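Local coordinates for ABC transporter, substrate-binding protein (Clostridium perfringens, PDB 4EDP) that probably binds a small solute outside the cell membrane and delivers it to the membrane-spanning part of an ABC importer, at residues 38-43 with 88-93; 109-114 with 132-137; 265-270 with 281-286; 285-290 with 302-307. All coordinates share one frame; numbering follows the deposited sequence.

Contact 1: residues 38-43 with 88-93; sequences VVSTWG and DITYLA. With ACT (acetate ion), chain F; ACT (acetate ion), chain E.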
# COMPACT_ATOMS: atom_id res chain seq x y z
N VAL A 38 20.94 4.32 11.58
CA VAL A 38 19.71 4.84 12.17
C VAL A 38 18.56 4.64 11.18
O VAL A 38 18.60 5.16 10.06
CB VAL A 38 19.83 6.34 12.54
CG1 VAL A 38 18.52 6.85 13.11
CG2 VAL A 38 20.98 6.54 13.52
N VAL A 39 17.54 3.89 11.60
CA VAL A 39 16.41 3.58 10.74
C VAL A 39 15.09 4.22 11.19
O VAL A 39 14.65 4.00 12.32
CB VAL A 39 16.19 2.05 10.70
CG1 VAL A 39 14.98 1.71 9.85
CG2 VAL A 39 17.45 1.32 10.21
N SER A 40 14.48 5.01 10.32
CA SER A 40 13.18 5.62 10.60
C SER A 40 12.11 4.65 10.12
O SER A 40 12.03 4.36 8.92
CB SER A 40 13.06 6.96 9.89
OG SER A 40 11.76 7.52 10.04
N THR A 41 11.28 4.14 11.03
CA THR A 41 10.25 3.17 10.67
C THR A 41 9.11 3.15 11.69
O THR A 41 9.18 3.83 12.72
CB THR A 41 10.86 1.76 10.53
OG1 THR A 41 9.94 0.87 9.88
CG2 THR A 41 11.27 1.20 11.90
N TRP A 42 8.07 2.39 11.40
CA TRP A 42 6.90 2.29 12.29
C TRP A 42 7.22 1.51 13.56
O TRP A 42 6.73 1.86 14.65
CB TRP A 42 5.74 1.59 11.58
CG TRP A 42 5.32 2.26 10.31
CD1 TRP A 42 4.45 3.30 10.18
CD2 TRP A 42 5.75 1.93 8.98
NE1 TRP A 42 4.32 3.66 8.86
CE2 TRP A 42 5.11 2.82 8.10
CE3 TRP A 42 6.62 0.98 8.45
CZ2 TRP A 42 5.31 2.78 6.72
CZ3 TRP A 42 6.81 0.94 7.07
CH2 TRP A 42 6.16 1.84 6.23
N GLY A 43 8.02 0.47 13.44
CA GLY A 43 8.36 -0.34 14.60
C GLY A 43 7.17 -1.12 15.13
O GLY A 43 6.98 -1.23 16.35
N ASP A 88 19.50 7.54 8.56
CA ASP A 88 20.22 6.99 7.40
C ASP A 88 19.23 6.43 6.36
O ASP A 88 19.34 6.68 5.16
CB ASP A 88 21.18 5.90 7.87
CG ASP A 88 22.32 6.45 8.72
OD1 ASP A 88 23.02 7.38 8.24
OD2 ASP A 88 22.55 5.94 9.85
N ILE A 89 18.29 5.63 6.83
CA ILE A 89 17.30 5.09 5.91
C ILE A 89 15.91 5.26 6.47
O ILE A 89 15.70 5.20 7.69
CB ILE A 89 17.53 3.64 5.51
CG1 ILE A 89 17.41 2.72 6.68
CG2 ILE A 89 18.88 3.47 4.79
CD1 ILE A 89 17.20 1.31 6.24
N THR A 90 14.95 5.44 5.57
CA THR A 90 13.58 5.72 5.93
C THR A 90 12.56 4.81 5.26
O THR A 90 12.52 4.70 4.03
CB THR A 90 13.26 7.17 5.54
OG1 THR A 90 14.14 8.07 6.24
CG2 THR A 90 11.80 7.53 5.85
N TYR A 91 11.76 4.17 6.09
CA TYR A 91 10.65 3.31 5.64
C TYR A 91 9.36 4.15 5.64
O TYR A 91 9.01 4.75 6.66
CB TYR A 91 10.42 2.13 6.60
CG TYR A 91 11.32 0.91 6.52
CD1 TYR A 91 12.60 0.91 7.05
CD2 TYR A 91 10.84 -0.28 6.00
CE1 TYR A 91 13.39 -0.24 7.01
CE2 TYR A 91 11.61 -1.42 5.95
CZ TYR A 91 12.90 -1.39 6.46
OH TYR A 91 13.66 -2.53 6.43
N LEU A 92 8.66 4.21 4.51
CA LEU A 92 7.39 4.93 4.40
C LEU A 92 6.47 4.29 3.38
O LEU A 92 6.92 3.55 2.49
CB LEU A 92 7.60 6.39 3.93
CG LEU A 92 8.34 7.40 4.83
CD1 LEU A 92 8.78 8.65 4.03
CD2 LEU A 92 7.45 7.76 6.01
N ALA A 93 5.18 4.56 3.52
CA ALA A 93 4.22 4.19 2.49
C ALA A 93 4.64 5.05 1.28
O ALA A 93 5.10 6.18 1.44
CB ALA A 93 2.80 4.52 2.93
C ACT F . 7.89 -1.80 10.39
O ACT F . 6.78 -2.06 10.89
OXT ACT F . 8.61 -0.99 11.03
CH3 ACT F . 8.33 -2.41 9.09
C ACT E . 11.31 -5.16 6.05
O ACT E . 12.44 -4.75 5.70
OXT ACT E . 10.78 -6.06 5.34
CH3 ACT E . 10.60 -4.64 7.27
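V39 and I89 run alongside one another in the same direction from neighbouring parallel strands, with CG2 of V39 3.8 Å from CG1 of I89. The next pair along, S40 and T90, faces the other side of the sheet. The backbones are joined by S40 N to I89 O and by Y91 N to S40 O, the latter 2.8 Å and almost straight at 174°. At the start of the pairing V38 O accepts from both D88 N and I89 N, while V38 N donates a hydrogen bond to D88 OD2 (2.9 Å) on the anti lone pair of that oxygen. D88 OD1 is hydrogen-bonded to S273 OG and N275 ND2, leaving OD2 for V38 N.

CG1 of V39 comes obliquely to the Y91 ring, 3.8 Å from CD1, and T41 OG1 sits 3.5 Å from Y91 CB. W42 stands roughly perpendicular to Y91. Its six-membered ring brings CZ3 to 3.8 Å from Y91 CB and has Y91 O over one face, displaced toward the rim. With CG of W42 beside the backbone N (chi1 -57°), the ring edge reaches the strand end, CZ2 beside A93 N. An acetate, probably from the crystallisation liquor, takes hydrogen bonds from T41 OG1 and G43 N; a second accepts from Y91 OH in the plane of that ring.

The S40–T90 face packs on M79 of helix 72-81, whose R75 bonds S40 OG and Y91 O and makes a cation-pi contact with W42. I89 and Y91 meet F282 of helix 276-286, and strands 65-69 and 262-269 flank the pair.

Contact 2: residues 109-114 with 132-137; sequences LDYSKI and YGPAYT. With ACT (acetate ion), chain H.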
# COMPACT_ATOMS: atom_id res chain seq x y z
N LEU A 109 18.79 6.93 -6.20
CA LEU A 109 19.68 5.78 -5.98
C LEU A 109 20.44 5.20 -7.15
O LEU A 109 19.95 5.15 -8.27
CB LEU A 109 18.90 4.67 -5.31
CG LEU A 109 18.20 5.00 -3.99
CD1 LEU A 109 17.53 3.72 -3.45
CD2 LEU A 109 19.19 5.58 -2.96
N ASP A 110 21.66 4.77 -6.85
CA ASP A 110 22.51 4.10 -7.83
C ASP A 110 22.18 2.63 -7.70
O ASP A 110 22.67 1.94 -6.82
CB ASP A 110 23.98 4.37 -7.53
CG ASP A 110 24.91 3.64 -8.47
OD1 ASP A 110 24.43 2.89 -9.34
OD2 ASP A 110 26.13 3.82 -8.31
N TYR A 111 21.30 2.14 -8.58
CA TYR A 111 20.88 0.75 -8.52
C TYR A 111 21.97 -0.27 -8.87
O TYR A 111 21.75 -1.47 -8.71
CB TYR A 111 19.58 0.52 -9.33
CG TYR A 111 18.35 0.91 -8.55
CD1 TYR A 111 17.86 2.21 -8.57
CD2 TYR A 111 17.72 -0.01 -7.72
CE1 TYR A 111 16.74 2.56 -7.82
CE2 TYR A 111 16.62 0.32 -7.00
CZ TYR A 111 16.13 1.61 -7.03
OH TYR A 111 15.00 1.90 -6.28
N SER A 112 23.14 0.19 -9.30
CA SER A 112 24.23 -0.74 -9.56
C SER A 112 24.70 -1.32 -8.20
O SER A 112 25.38 -2.34 -8.15
CB SER A 112 25.40 -0.08 -10.31
OG SER A 112 26.12 0.84 -9.51
N LYS A 113 24.31 -0.65 -7.11
CA LYS A 113 24.65 -1.07 -5.75
C LYS A 113 23.54 -1.88 -5.08
O LYS A 113 23.66 -2.27 -3.91
CB LYS A 113 24.91 0.18 -4.90
CG LYS A 113 26.18 0.92 -5.24
CD LYS A 113 26.21 2.28 -4.50
CE LYS A 113 27.60 2.75 -4.22
NZ LYS A 113 28.19 1.94 -3.11
N ILE A 114 22.47 -2.14 -5.82
CA ILE A 114 21.32 -2.88 -5.29
C ILE A 114 20.97 -3.98 -6.31
O ILE A 114 19.90 -3.96 -6.92
CB ILE A 114 20.12 -1.93 -5.06
CG1 ILE A 114 20.57 -0.67 -4.31
CG2 ILE A 114 18.96 -2.65 -4.32
CD1 ILE A 114 19.43 0.34 -4.01
N TYR A 132 14.09 6.60 -7.02
CA TYR A 132 14.38 6.77 -5.61
C TYR A 132 14.23 5.41 -4.90
O TYR A 132 14.55 4.37 -5.48
CB TYR A 132 13.53 7.90 -5.02
CG TYR A 132 13.91 9.24 -5.63
CD1 TYR A 132 13.40 9.64 -6.86
CD2 TYR A 132 14.80 10.09 -4.98
CE1 TYR A 132 13.78 10.85 -7.43
CE2 TYR A 132 15.17 11.30 -5.54
CZ TYR A 132 14.65 11.67 -6.77
OH TYR A 132 15.01 12.88 -7.33
N GLY A 133 13.78 5.41 -3.65
CA GLY A 133 13.68 4.19 -2.89
C GLY A 133 12.78 3.13 -3.48
O GLY A 133 11.69 3.43 -3.93
N PRO A 134 13.22 1.87 -3.45
CA PRO A 134 12.39 0.82 -4.03
C PRO A 134 11.32 0.29 -3.08
O PRO A 134 11.46 0.40 -1.85
CB PRO A 134 13.40 -0.31 -4.29
CG PRO A 134 14.41 -0.15 -3.21
CD PRO A 134 14.49 1.34 -2.93
N ALA A 135 10.26 -0.28 -3.65
CA ALA A 135 9.27 -0.97 -2.83
C ALA A 135 9.93 -2.21 -2.25
O ALA A 135 10.64 -2.89 -2.97
CB ALA A 135 8.08 -1.44 -3.67
N TYR A 136 9.67 -2.51 -0.98
CA TYR A 136 10.17 -3.75 -0.36
C TYR A 136 8.98 -4.69 -0.05
O TYR A 136 9.18 -5.86 0.32
CB TYR A 136 10.99 -3.48 0.94
CG TYR A 136 10.14 -2.92 2.04
CD1 TYR A 136 9.88 -1.56 2.11
CD2 TYR A 136 9.53 -3.76 2.97
CE1 TYR A 136 9.06 -1.04 3.09
CE2 TYR A 136 8.72 -3.24 3.97
CZ TYR A 136 8.48 -1.89 4.02
OH TYR A 136 7.65 -1.37 5.00
N THR A 137 7.76 -4.17 -0.12
CA THR A 137 6.56 -4.96 0.09
C THR A 137 5.43 -4.30 -0.67
O THR A 137 5.55 -3.13 -1.11
CB THR A 137 6.19 -5.07 1.60
OG1 THR A 137 5.18 -6.07 1.78
CG2 THR A 137 5.66 -3.71 2.15
C ACT H . 15.64 15.63 -5.46
O ACT H . 16.25 14.58 -5.77
OXT ACT H . 16.31 16.46 -4.81
CH3 ACT H . 14.20 15.87 -5.83
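Y132 meets Y111 through its backbone: the carbonyl O accepts from Y111 OH at 2.6 Å, with the hydroxyl placed close to the line of the C=O bond (168°). Y111 belongs to the short 3-10 turn 111-113, opened by an Asx turn in which D110 OD1 accepts from S112 N. The Y132 oxygen lies near the plane of the Y111 ring, so the phenol reaches it with its edge and not with a face. CD1 of L109 also packs on this carbonyl, 3.7 Å from Y132 O. CB of Y132 points away from 109-114, and its OH donates to an acetate that K271 NZ also holds.

G133 follows, its CA 3.9 Å from L109 CD1, while its N is bonded to N268 OD1. P134 then turns its ring toward the loop. CD lies 3.9 Å from L109 CD1, the two side chains roughly perpendicular, and CB comes to 3.4 Å from Y111 OH. The tyrosine oxygen is therefore bordered by proline carbons beside the carbonyl it serves, and P134 N, having no hydrogen, offers it no bond. From A135 onward the chain leaves the loop behind.

P134 and Y136 bond by their backbones to strand 262-269. The chain turns a corner at Y136, and beyond it the interrupted strand 135-145 pairs with 233-237 and 252-254. The contact thus sits at the entry to this strand, an arrangement consistent with a strand crossing between the two lobes of a periplasmic-binding-protein fold.

Contact 3: residues 265-270 with 281-286; sequences NTININ and EFINYA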
# COMPACT_ATOMS: atom_id res chain seq x y z
N ASN A 265 5.18 -0.03 0.13
CA ASN A 265 5.93 0.66 1.15
C ASN A 265 7.35 0.60 0.57
O ASN A 265 7.74 -0.41 -0.01
CB ASN A 265 5.87 0.00 2.53
CG ASN A 265 4.48 0.05 3.12
OD1 ASN A 265 3.67 0.92 2.77
ND2 ASN A 265 4.20 -0.85 4.04
N THR A 266 8.11 1.67 0.74
CA THR A 266 9.44 1.75 0.17
C THR A 266 10.50 2.11 1.20
O THR A 266 10.18 2.54 2.29
CB THR A 266 9.49 2.84 -0.92
OG1 THR A 266 9.34 4.14 -0.33
CG2 THR A 266 8.41 2.63 -2.00
N ILE A 267 11.77 1.93 0.82
CA ILE A 267 12.89 2.30 1.69
C ILE A 267 13.76 3.27 0.91
O ILE A 267 14.20 2.97 -0.21
CB ILE A 267 13.80 1.12 2.10
CG1 ILE A 267 12.99 -0.04 2.66
CG2 ILE A 267 14.88 1.58 3.11
CD1 ILE A 267 13.81 -1.31 2.90
N ASN A 268 14.01 4.43 1.51
CA ASN A 268 14.85 5.48 0.93
C ASN A 268 16.10 5.75 1.76
O ASN A 268 16.14 5.49 2.98
CB ASN A 268 14.04 6.77 0.84
CG ASN A 268 13.21 6.82 -0.39
OD1 ASN A 268 13.70 7.19 -1.45
ND2 ASN A 268 11.91 6.48 -0.26
N ILE A 269 17.12 6.27 1.09
CA ILE A 269 18.34 6.68 1.75
C ILE A 269 18.28 8.19 1.94
O ILE A 269 18.07 8.95 0.99
CB ILE A 269 19.62 6.34 0.94
CG1 ILE A 269 19.75 4.82 0.78
CG2 ILE A 269 20.85 6.89 1.65
CD1 ILE A 269 21.03 4.37 0.02
N ASN A 270 18.43 8.64 3.18
CA ASN A 270 18.39 10.08 3.46
C ASN A 270 19.62 10.79 2.90
O ASN A 270 20.74 10.32 3.03
CB ASN A 270 18.22 10.36 4.94
CG ASN A 270 16.92 9.85 5.46
OD1 ASN A 270 16.65 8.65 5.38
ND2 ASN A 270 16.10 10.75 6.02
N GLU A 281 23.76 -1.38 1.29
CA GLU A 281 23.84 -2.79 1.65
C GLU A 281 22.55 -3.24 2.32
O GLU A 281 22.05 -4.34 2.05
CB GLU A 281 25.06 -3.08 2.56
CG GLU A 281 26.39 -2.97 1.84
CD GLU A 281 27.60 -3.11 2.76
OE1 GLU A 281 27.44 -3.02 3.99
OE2 GLU A 281 28.71 -3.27 2.24
N PHE A 282 22.01 -2.39 3.18
CA PHE A 282 20.79 -2.75 3.86
C PHE A 282 19.59 -2.87 2.92
O PHE A 282 18.80 -3.82 3.05
CB PHE A 282 20.45 -1.77 4.98
CG PHE A 282 19.22 -2.18 5.73
CD1 PHE A 282 19.31 -3.03 6.81
CD2 PHE A 282 17.97 -1.79 5.30
CE1 PHE A 282 18.17 -3.46 7.47
CE2 PHE A 282 16.83 -2.20 5.96
CZ PHE A 282 16.93 -3.03 7.04
N ILE A 283 19.44 -1.94 1.98
CA ILE A 283 18.31 -2.00 1.04
C ILE A 283 18.42 -3.27 0.21
O ILE A 283 17.43 -4.00 0.00
CB ILE A 283 18.20 -0.73 0.17
CG1 ILE A 283 17.89 0.48 1.06
CG2 ILE A 283 17.12 -0.90 -0.95
CD1 ILE A 283 17.76 1.83 0.32
N ASN A 284 19.63 -3.56 -0.25
CA ASN A 284 19.88 -4.77 -1.03
C ASN A 284 19.51 -6.02 -0.21
O ASN A 284 18.93 -6.97 -0.73
CB ASN A 284 21.33 -4.84 -1.49
CG ASN A 284 21.56 -5.94 -2.50
OD1 ASN A 284 20.89 -6.01 -3.53
ND2 ASN A 284 22.53 -6.80 -2.22
N TYR A 285 19.84 -5.99 1.08
CA TYR A 285 19.50 -7.07 2.00
C TYR A 285 17.98 -7.20 2.16
O TYR A 285 17.44 -8.32 2.10
CB TYR A 285 20.18 -6.78 3.34
CG TYR A 285 19.68 -7.51 4.56
CD1 TYR A 285 20.12 -8.80 4.88
CD2 TYR A 285 18.82 -6.88 5.44
CE1 TYR A 285 19.68 -9.46 6.04
CE2 TYR A 285 18.37 -7.52 6.59
CZ TYR A 285 18.80 -8.81 6.88
OH TYR A 285 18.34 -9.42 8.03
N ALA A 286 17.29 -6.07 2.32
CA ALA A 286 15.83 -6.08 2.50
C ALA A 286 15.08 -6.68 1.29
O ALA A 286 13.97 -7.23 1.43
CB ALA A 286 15.31 -4.67 2.82
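A286 N donates to F282 O at 2.8 Å, the helical bond that puts these two residues one turn apart, and the side chains of both are met by CD1 of I267. The contact is a helix laid on a beta sheet, part of the alpha/beta architecture of solute-binding proteins: the 281-286 part of helix 276-286 runs back nearly antiparallel to strand 265-269, with an angle of 163° between the short axes and a closest approach of 9.5 Å.

The side chains meet through hydrocarbon. I267 does most of the work from the strand, its CB directed at the helix. With CG1 beside the backbone N (chi1 -51°), one branch extends CD1 to 3.7 Å from A286 CB and to the edge of the F282 ring, 4.4 Å from CE2. The other branch, CG2, meets I283 CG1 at 3.8 Å, and the two isoleucines pass one another head to tail.

On the helix, F282 also meets F57 edge-to-face, an aromatic neighbour contributed by helix 46-61. Polar groups of the helix look elsewhere: Y285 OH bonds V53 O, and N284 OD1 bonds N116 N. Strand 265-269 is itself held in place by backbone bonds, T266 with L92 and I269 with D107 among them.

I283 reaches furthest into the strand with the end of its longer branch: CD1 of I283 lies between I267 and I269, 3.8 Å from I267 O and 3.6 Å from I269 CG1.

Contact 4: residues 285-290 with 302-307; sequences YALSKE and SPVNKE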
# COMPACT_ATOMS: atom_id res chain seq x y z
N TYR A 285 19.84 -5.99 1.08
CA TYR A 285 19.50 -7.07 2.00
C TYR A 285 17.98 -7.20 2.16
O TYR A 285 17.44 -8.32 2.10
CB TYR A 285 20.18 -6.78 3.34
CG TYR A 285 19.68 -7.51 4.56
CD1 TYR A 285 20.12 -8.80 4.88
CD2 TYR A 285 18.82 -6.88 5.44
CE1 TYR A 285 19.68 -9.46 6.04
CE2 TYR A 285 18.37 -7.52 6.59
CZ TYR A 285 18.80 -8.81 6.88
OH TYR A 285 18.34 -9.42 8.03
N ALA A 286 17.29 -6.07 2.32
CA ALA A 286 15.83 -6.08 2.50
C ALA A 286 15.08 -6.68 1.29
O ALA A 286 13.97 -7.23 1.43
CB ALA A 286 15.31 -4.67 2.82
N LEU A 287 15.70 -6.58 0.12
CA LEU A 287 15.15 -7.08 -1.13
C LEU A 287 15.58 -8.51 -1.44
O LEU A 287 15.07 -9.11 -2.38
CB LEU A 287 15.55 -6.17 -2.31
CG LEU A 287 15.01 -4.73 -2.33
CD1 LEU A 287 15.54 -3.87 -3.52
CD2 LEU A 287 13.49 -4.75 -2.33
N SER A 288 16.49 -9.07 -0.64
CA SER A 288 16.98 -10.42 -0.87
C SER A 288 15.88 -11.47 -0.71
O SER A 288 14.94 -11.30 0.07
CB SER A 288 18.17 -10.75 0.04
OG SER A 288 17.80 -10.85 1.41
N LYS A 289 16.03 -12.58 -1.42
CA LYS A 289 15.06 -13.66 -1.38
C LYS A 289 14.84 -14.16 0.06
O LYS A 289 13.71 -14.34 0.48
CB LYS A 289 15.52 -14.79 -2.30
CG LYS A 289 14.68 -16.07 -2.26
CD LYS A 289 15.28 -17.13 -3.21
CE LYS A 289 14.60 -18.48 -3.10
NZ LYS A 289 14.77 -19.05 -1.72
N GLU A 290 15.93 -14.34 0.80
CA GLU A 290 15.83 -14.83 2.18
C GLU A 290 15.05 -13.87 3.09
O GLU A 290 14.16 -14.30 3.81
CB GLU A 290 17.20 -15.13 2.77
CG GLU A 290 17.12 -15.66 4.22
CD GLU A 290 18.48 -16.01 4.83
OE1 GLU A 290 18.51 -16.30 6.05
OE2 GLU A 290 19.50 -15.99 4.11
N SER A 302 3.74 -8.96 2.08
CA SER A 302 3.69 -9.55 0.75
C SER A 302 5.02 -9.23 0.05
O SER A 302 5.50 -8.09 0.09
CB SER A 302 2.54 -8.98 -0.08
OG SER A 302 1.26 -9.34 0.45
N PRO A 303 5.61 -10.22 -0.60
CA PRO A 303 6.91 -10.01 -1.21
C PRO A 303 6.90 -9.29 -2.54
O PRO A 303 5.92 -9.35 -3.29
CB PRO A 303 7.42 -11.43 -1.41
CG PRO A 303 6.16 -12.24 -1.62
CD PRO A 303 5.17 -11.63 -0.69
N VAL A 304 7.98 -8.56 -2.79
CA VAL A 304 8.18 -7.93 -4.11
C VAL A 304 9.21 -8.76 -4.90
O VAL A 304 9.35 -8.58 -6.11
CB VAL A 304 8.66 -6.46 -4.03
CG1 VAL A 304 7.59 -5.57 -3.36
CG2 VAL A 304 10.02 -6.34 -3.31
N ASN A 305 9.93 -9.67 -4.22
CA ASN A 305 10.92 -10.50 -4.88
C ASN A 305 10.21 -11.69 -5.51
O ASN A 305 9.63 -12.51 -4.80
CB ASN A 305 12.02 -10.93 -3.87
CG ASN A 305 13.14 -11.73 -4.51
OD1 ASN A 305 12.89 -12.64 -5.32
ND2 ASN A 305 14.38 -11.44 -4.10
N LYS A 306 10.25 -11.78 -6.84
CA LYS A 306 9.55 -12.84 -7.57
C LYS A 306 10.16 -14.24 -7.40
O LYS A 306 9.57 -15.23 -7.87
CB LYS A 306 9.44 -12.49 -9.07
CG LYS A 306 10.74 -12.45 -9.81
CD LYS A 306 10.53 -11.88 -11.22
CE LYS A 306 11.86 -11.74 -11.94
NZ LYS A 306 11.68 -11.28 -13.35
N GLU A 307 11.31 -14.34 -6.76
CA GLU A 307 11.95 -15.64 -6.59
C GLU A 307 11.63 -16.36 -5.29
O GLU A 307 12.08 -17.48 -5.07
CB GLU A 307 13.47 -15.46 -6.64
CG GLU A 307 13.97 -14.73 -7.88
CD GLU A 307 13.67 -15.48 -9.16
OE1 GLU A 307 13.33 -16.68 -9.08
OE2 GLU A 307 13.80 -14.87 -10.25
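N305 makes the one hydrogen bond between the segments, ND2 donating to L287 O at 3.0 Å. It is nearly straight (170°), lies in the carbonyl plane of L287 and is nearly in the amide plane of N305. CG of N305 stands anti to its own nitrogen (chi1 -176°), which carries the amide across to the helix junction. ND2 also donates to E119 OE1, and OD1 accepts from E307 N at 2.7 Å, so the amide is held at both ends and its rotation is fixed.

That last bond forms an Asx turn. Across the contact, the chain passes from helix 276-286 into helix 289-299, and S288 is the N-cap of the second; its OG donates to Y285 O at 2.6 Å, which S288 N also reaches, and weakly caps V291 N.

The apolar side-chain contact is between L287 and V304, whose CD2 and CG2 approach obliquely to 3.9 Å.

At the exposed side K289 runs extended along 305-307, CE 3.4 Å from E307 O and CD 4.2 Å from E307 CB. Its chain bends at the last torsion (chi4 -62°), and NZ forms a salt bridge with E293 OE2.

In the fold
Contacts 1, 2 and 3 are buried and reach the same sheet, whereas contact 4 is partly buried, with exposed lysine and glutamate at its margin. Contact 1 is strand on strand, knit by backbone bonds; contact 3 sets a helix on the sheet mainly through apolar side chains; contact 2 combines one phenol-to-carbonyl bond with L109 and P134 packing. Strand 262-269, the strand of contact 3, lies between 89-93 of contact 1 and 135-145 of contact 2. Contacts 3 and 4 share Y285 and A286, the apolar helix surface giving way to a junction held mainly by N305 and S288. Contact 4 also touches contact 2, where T137 OG1 bonds S302 O.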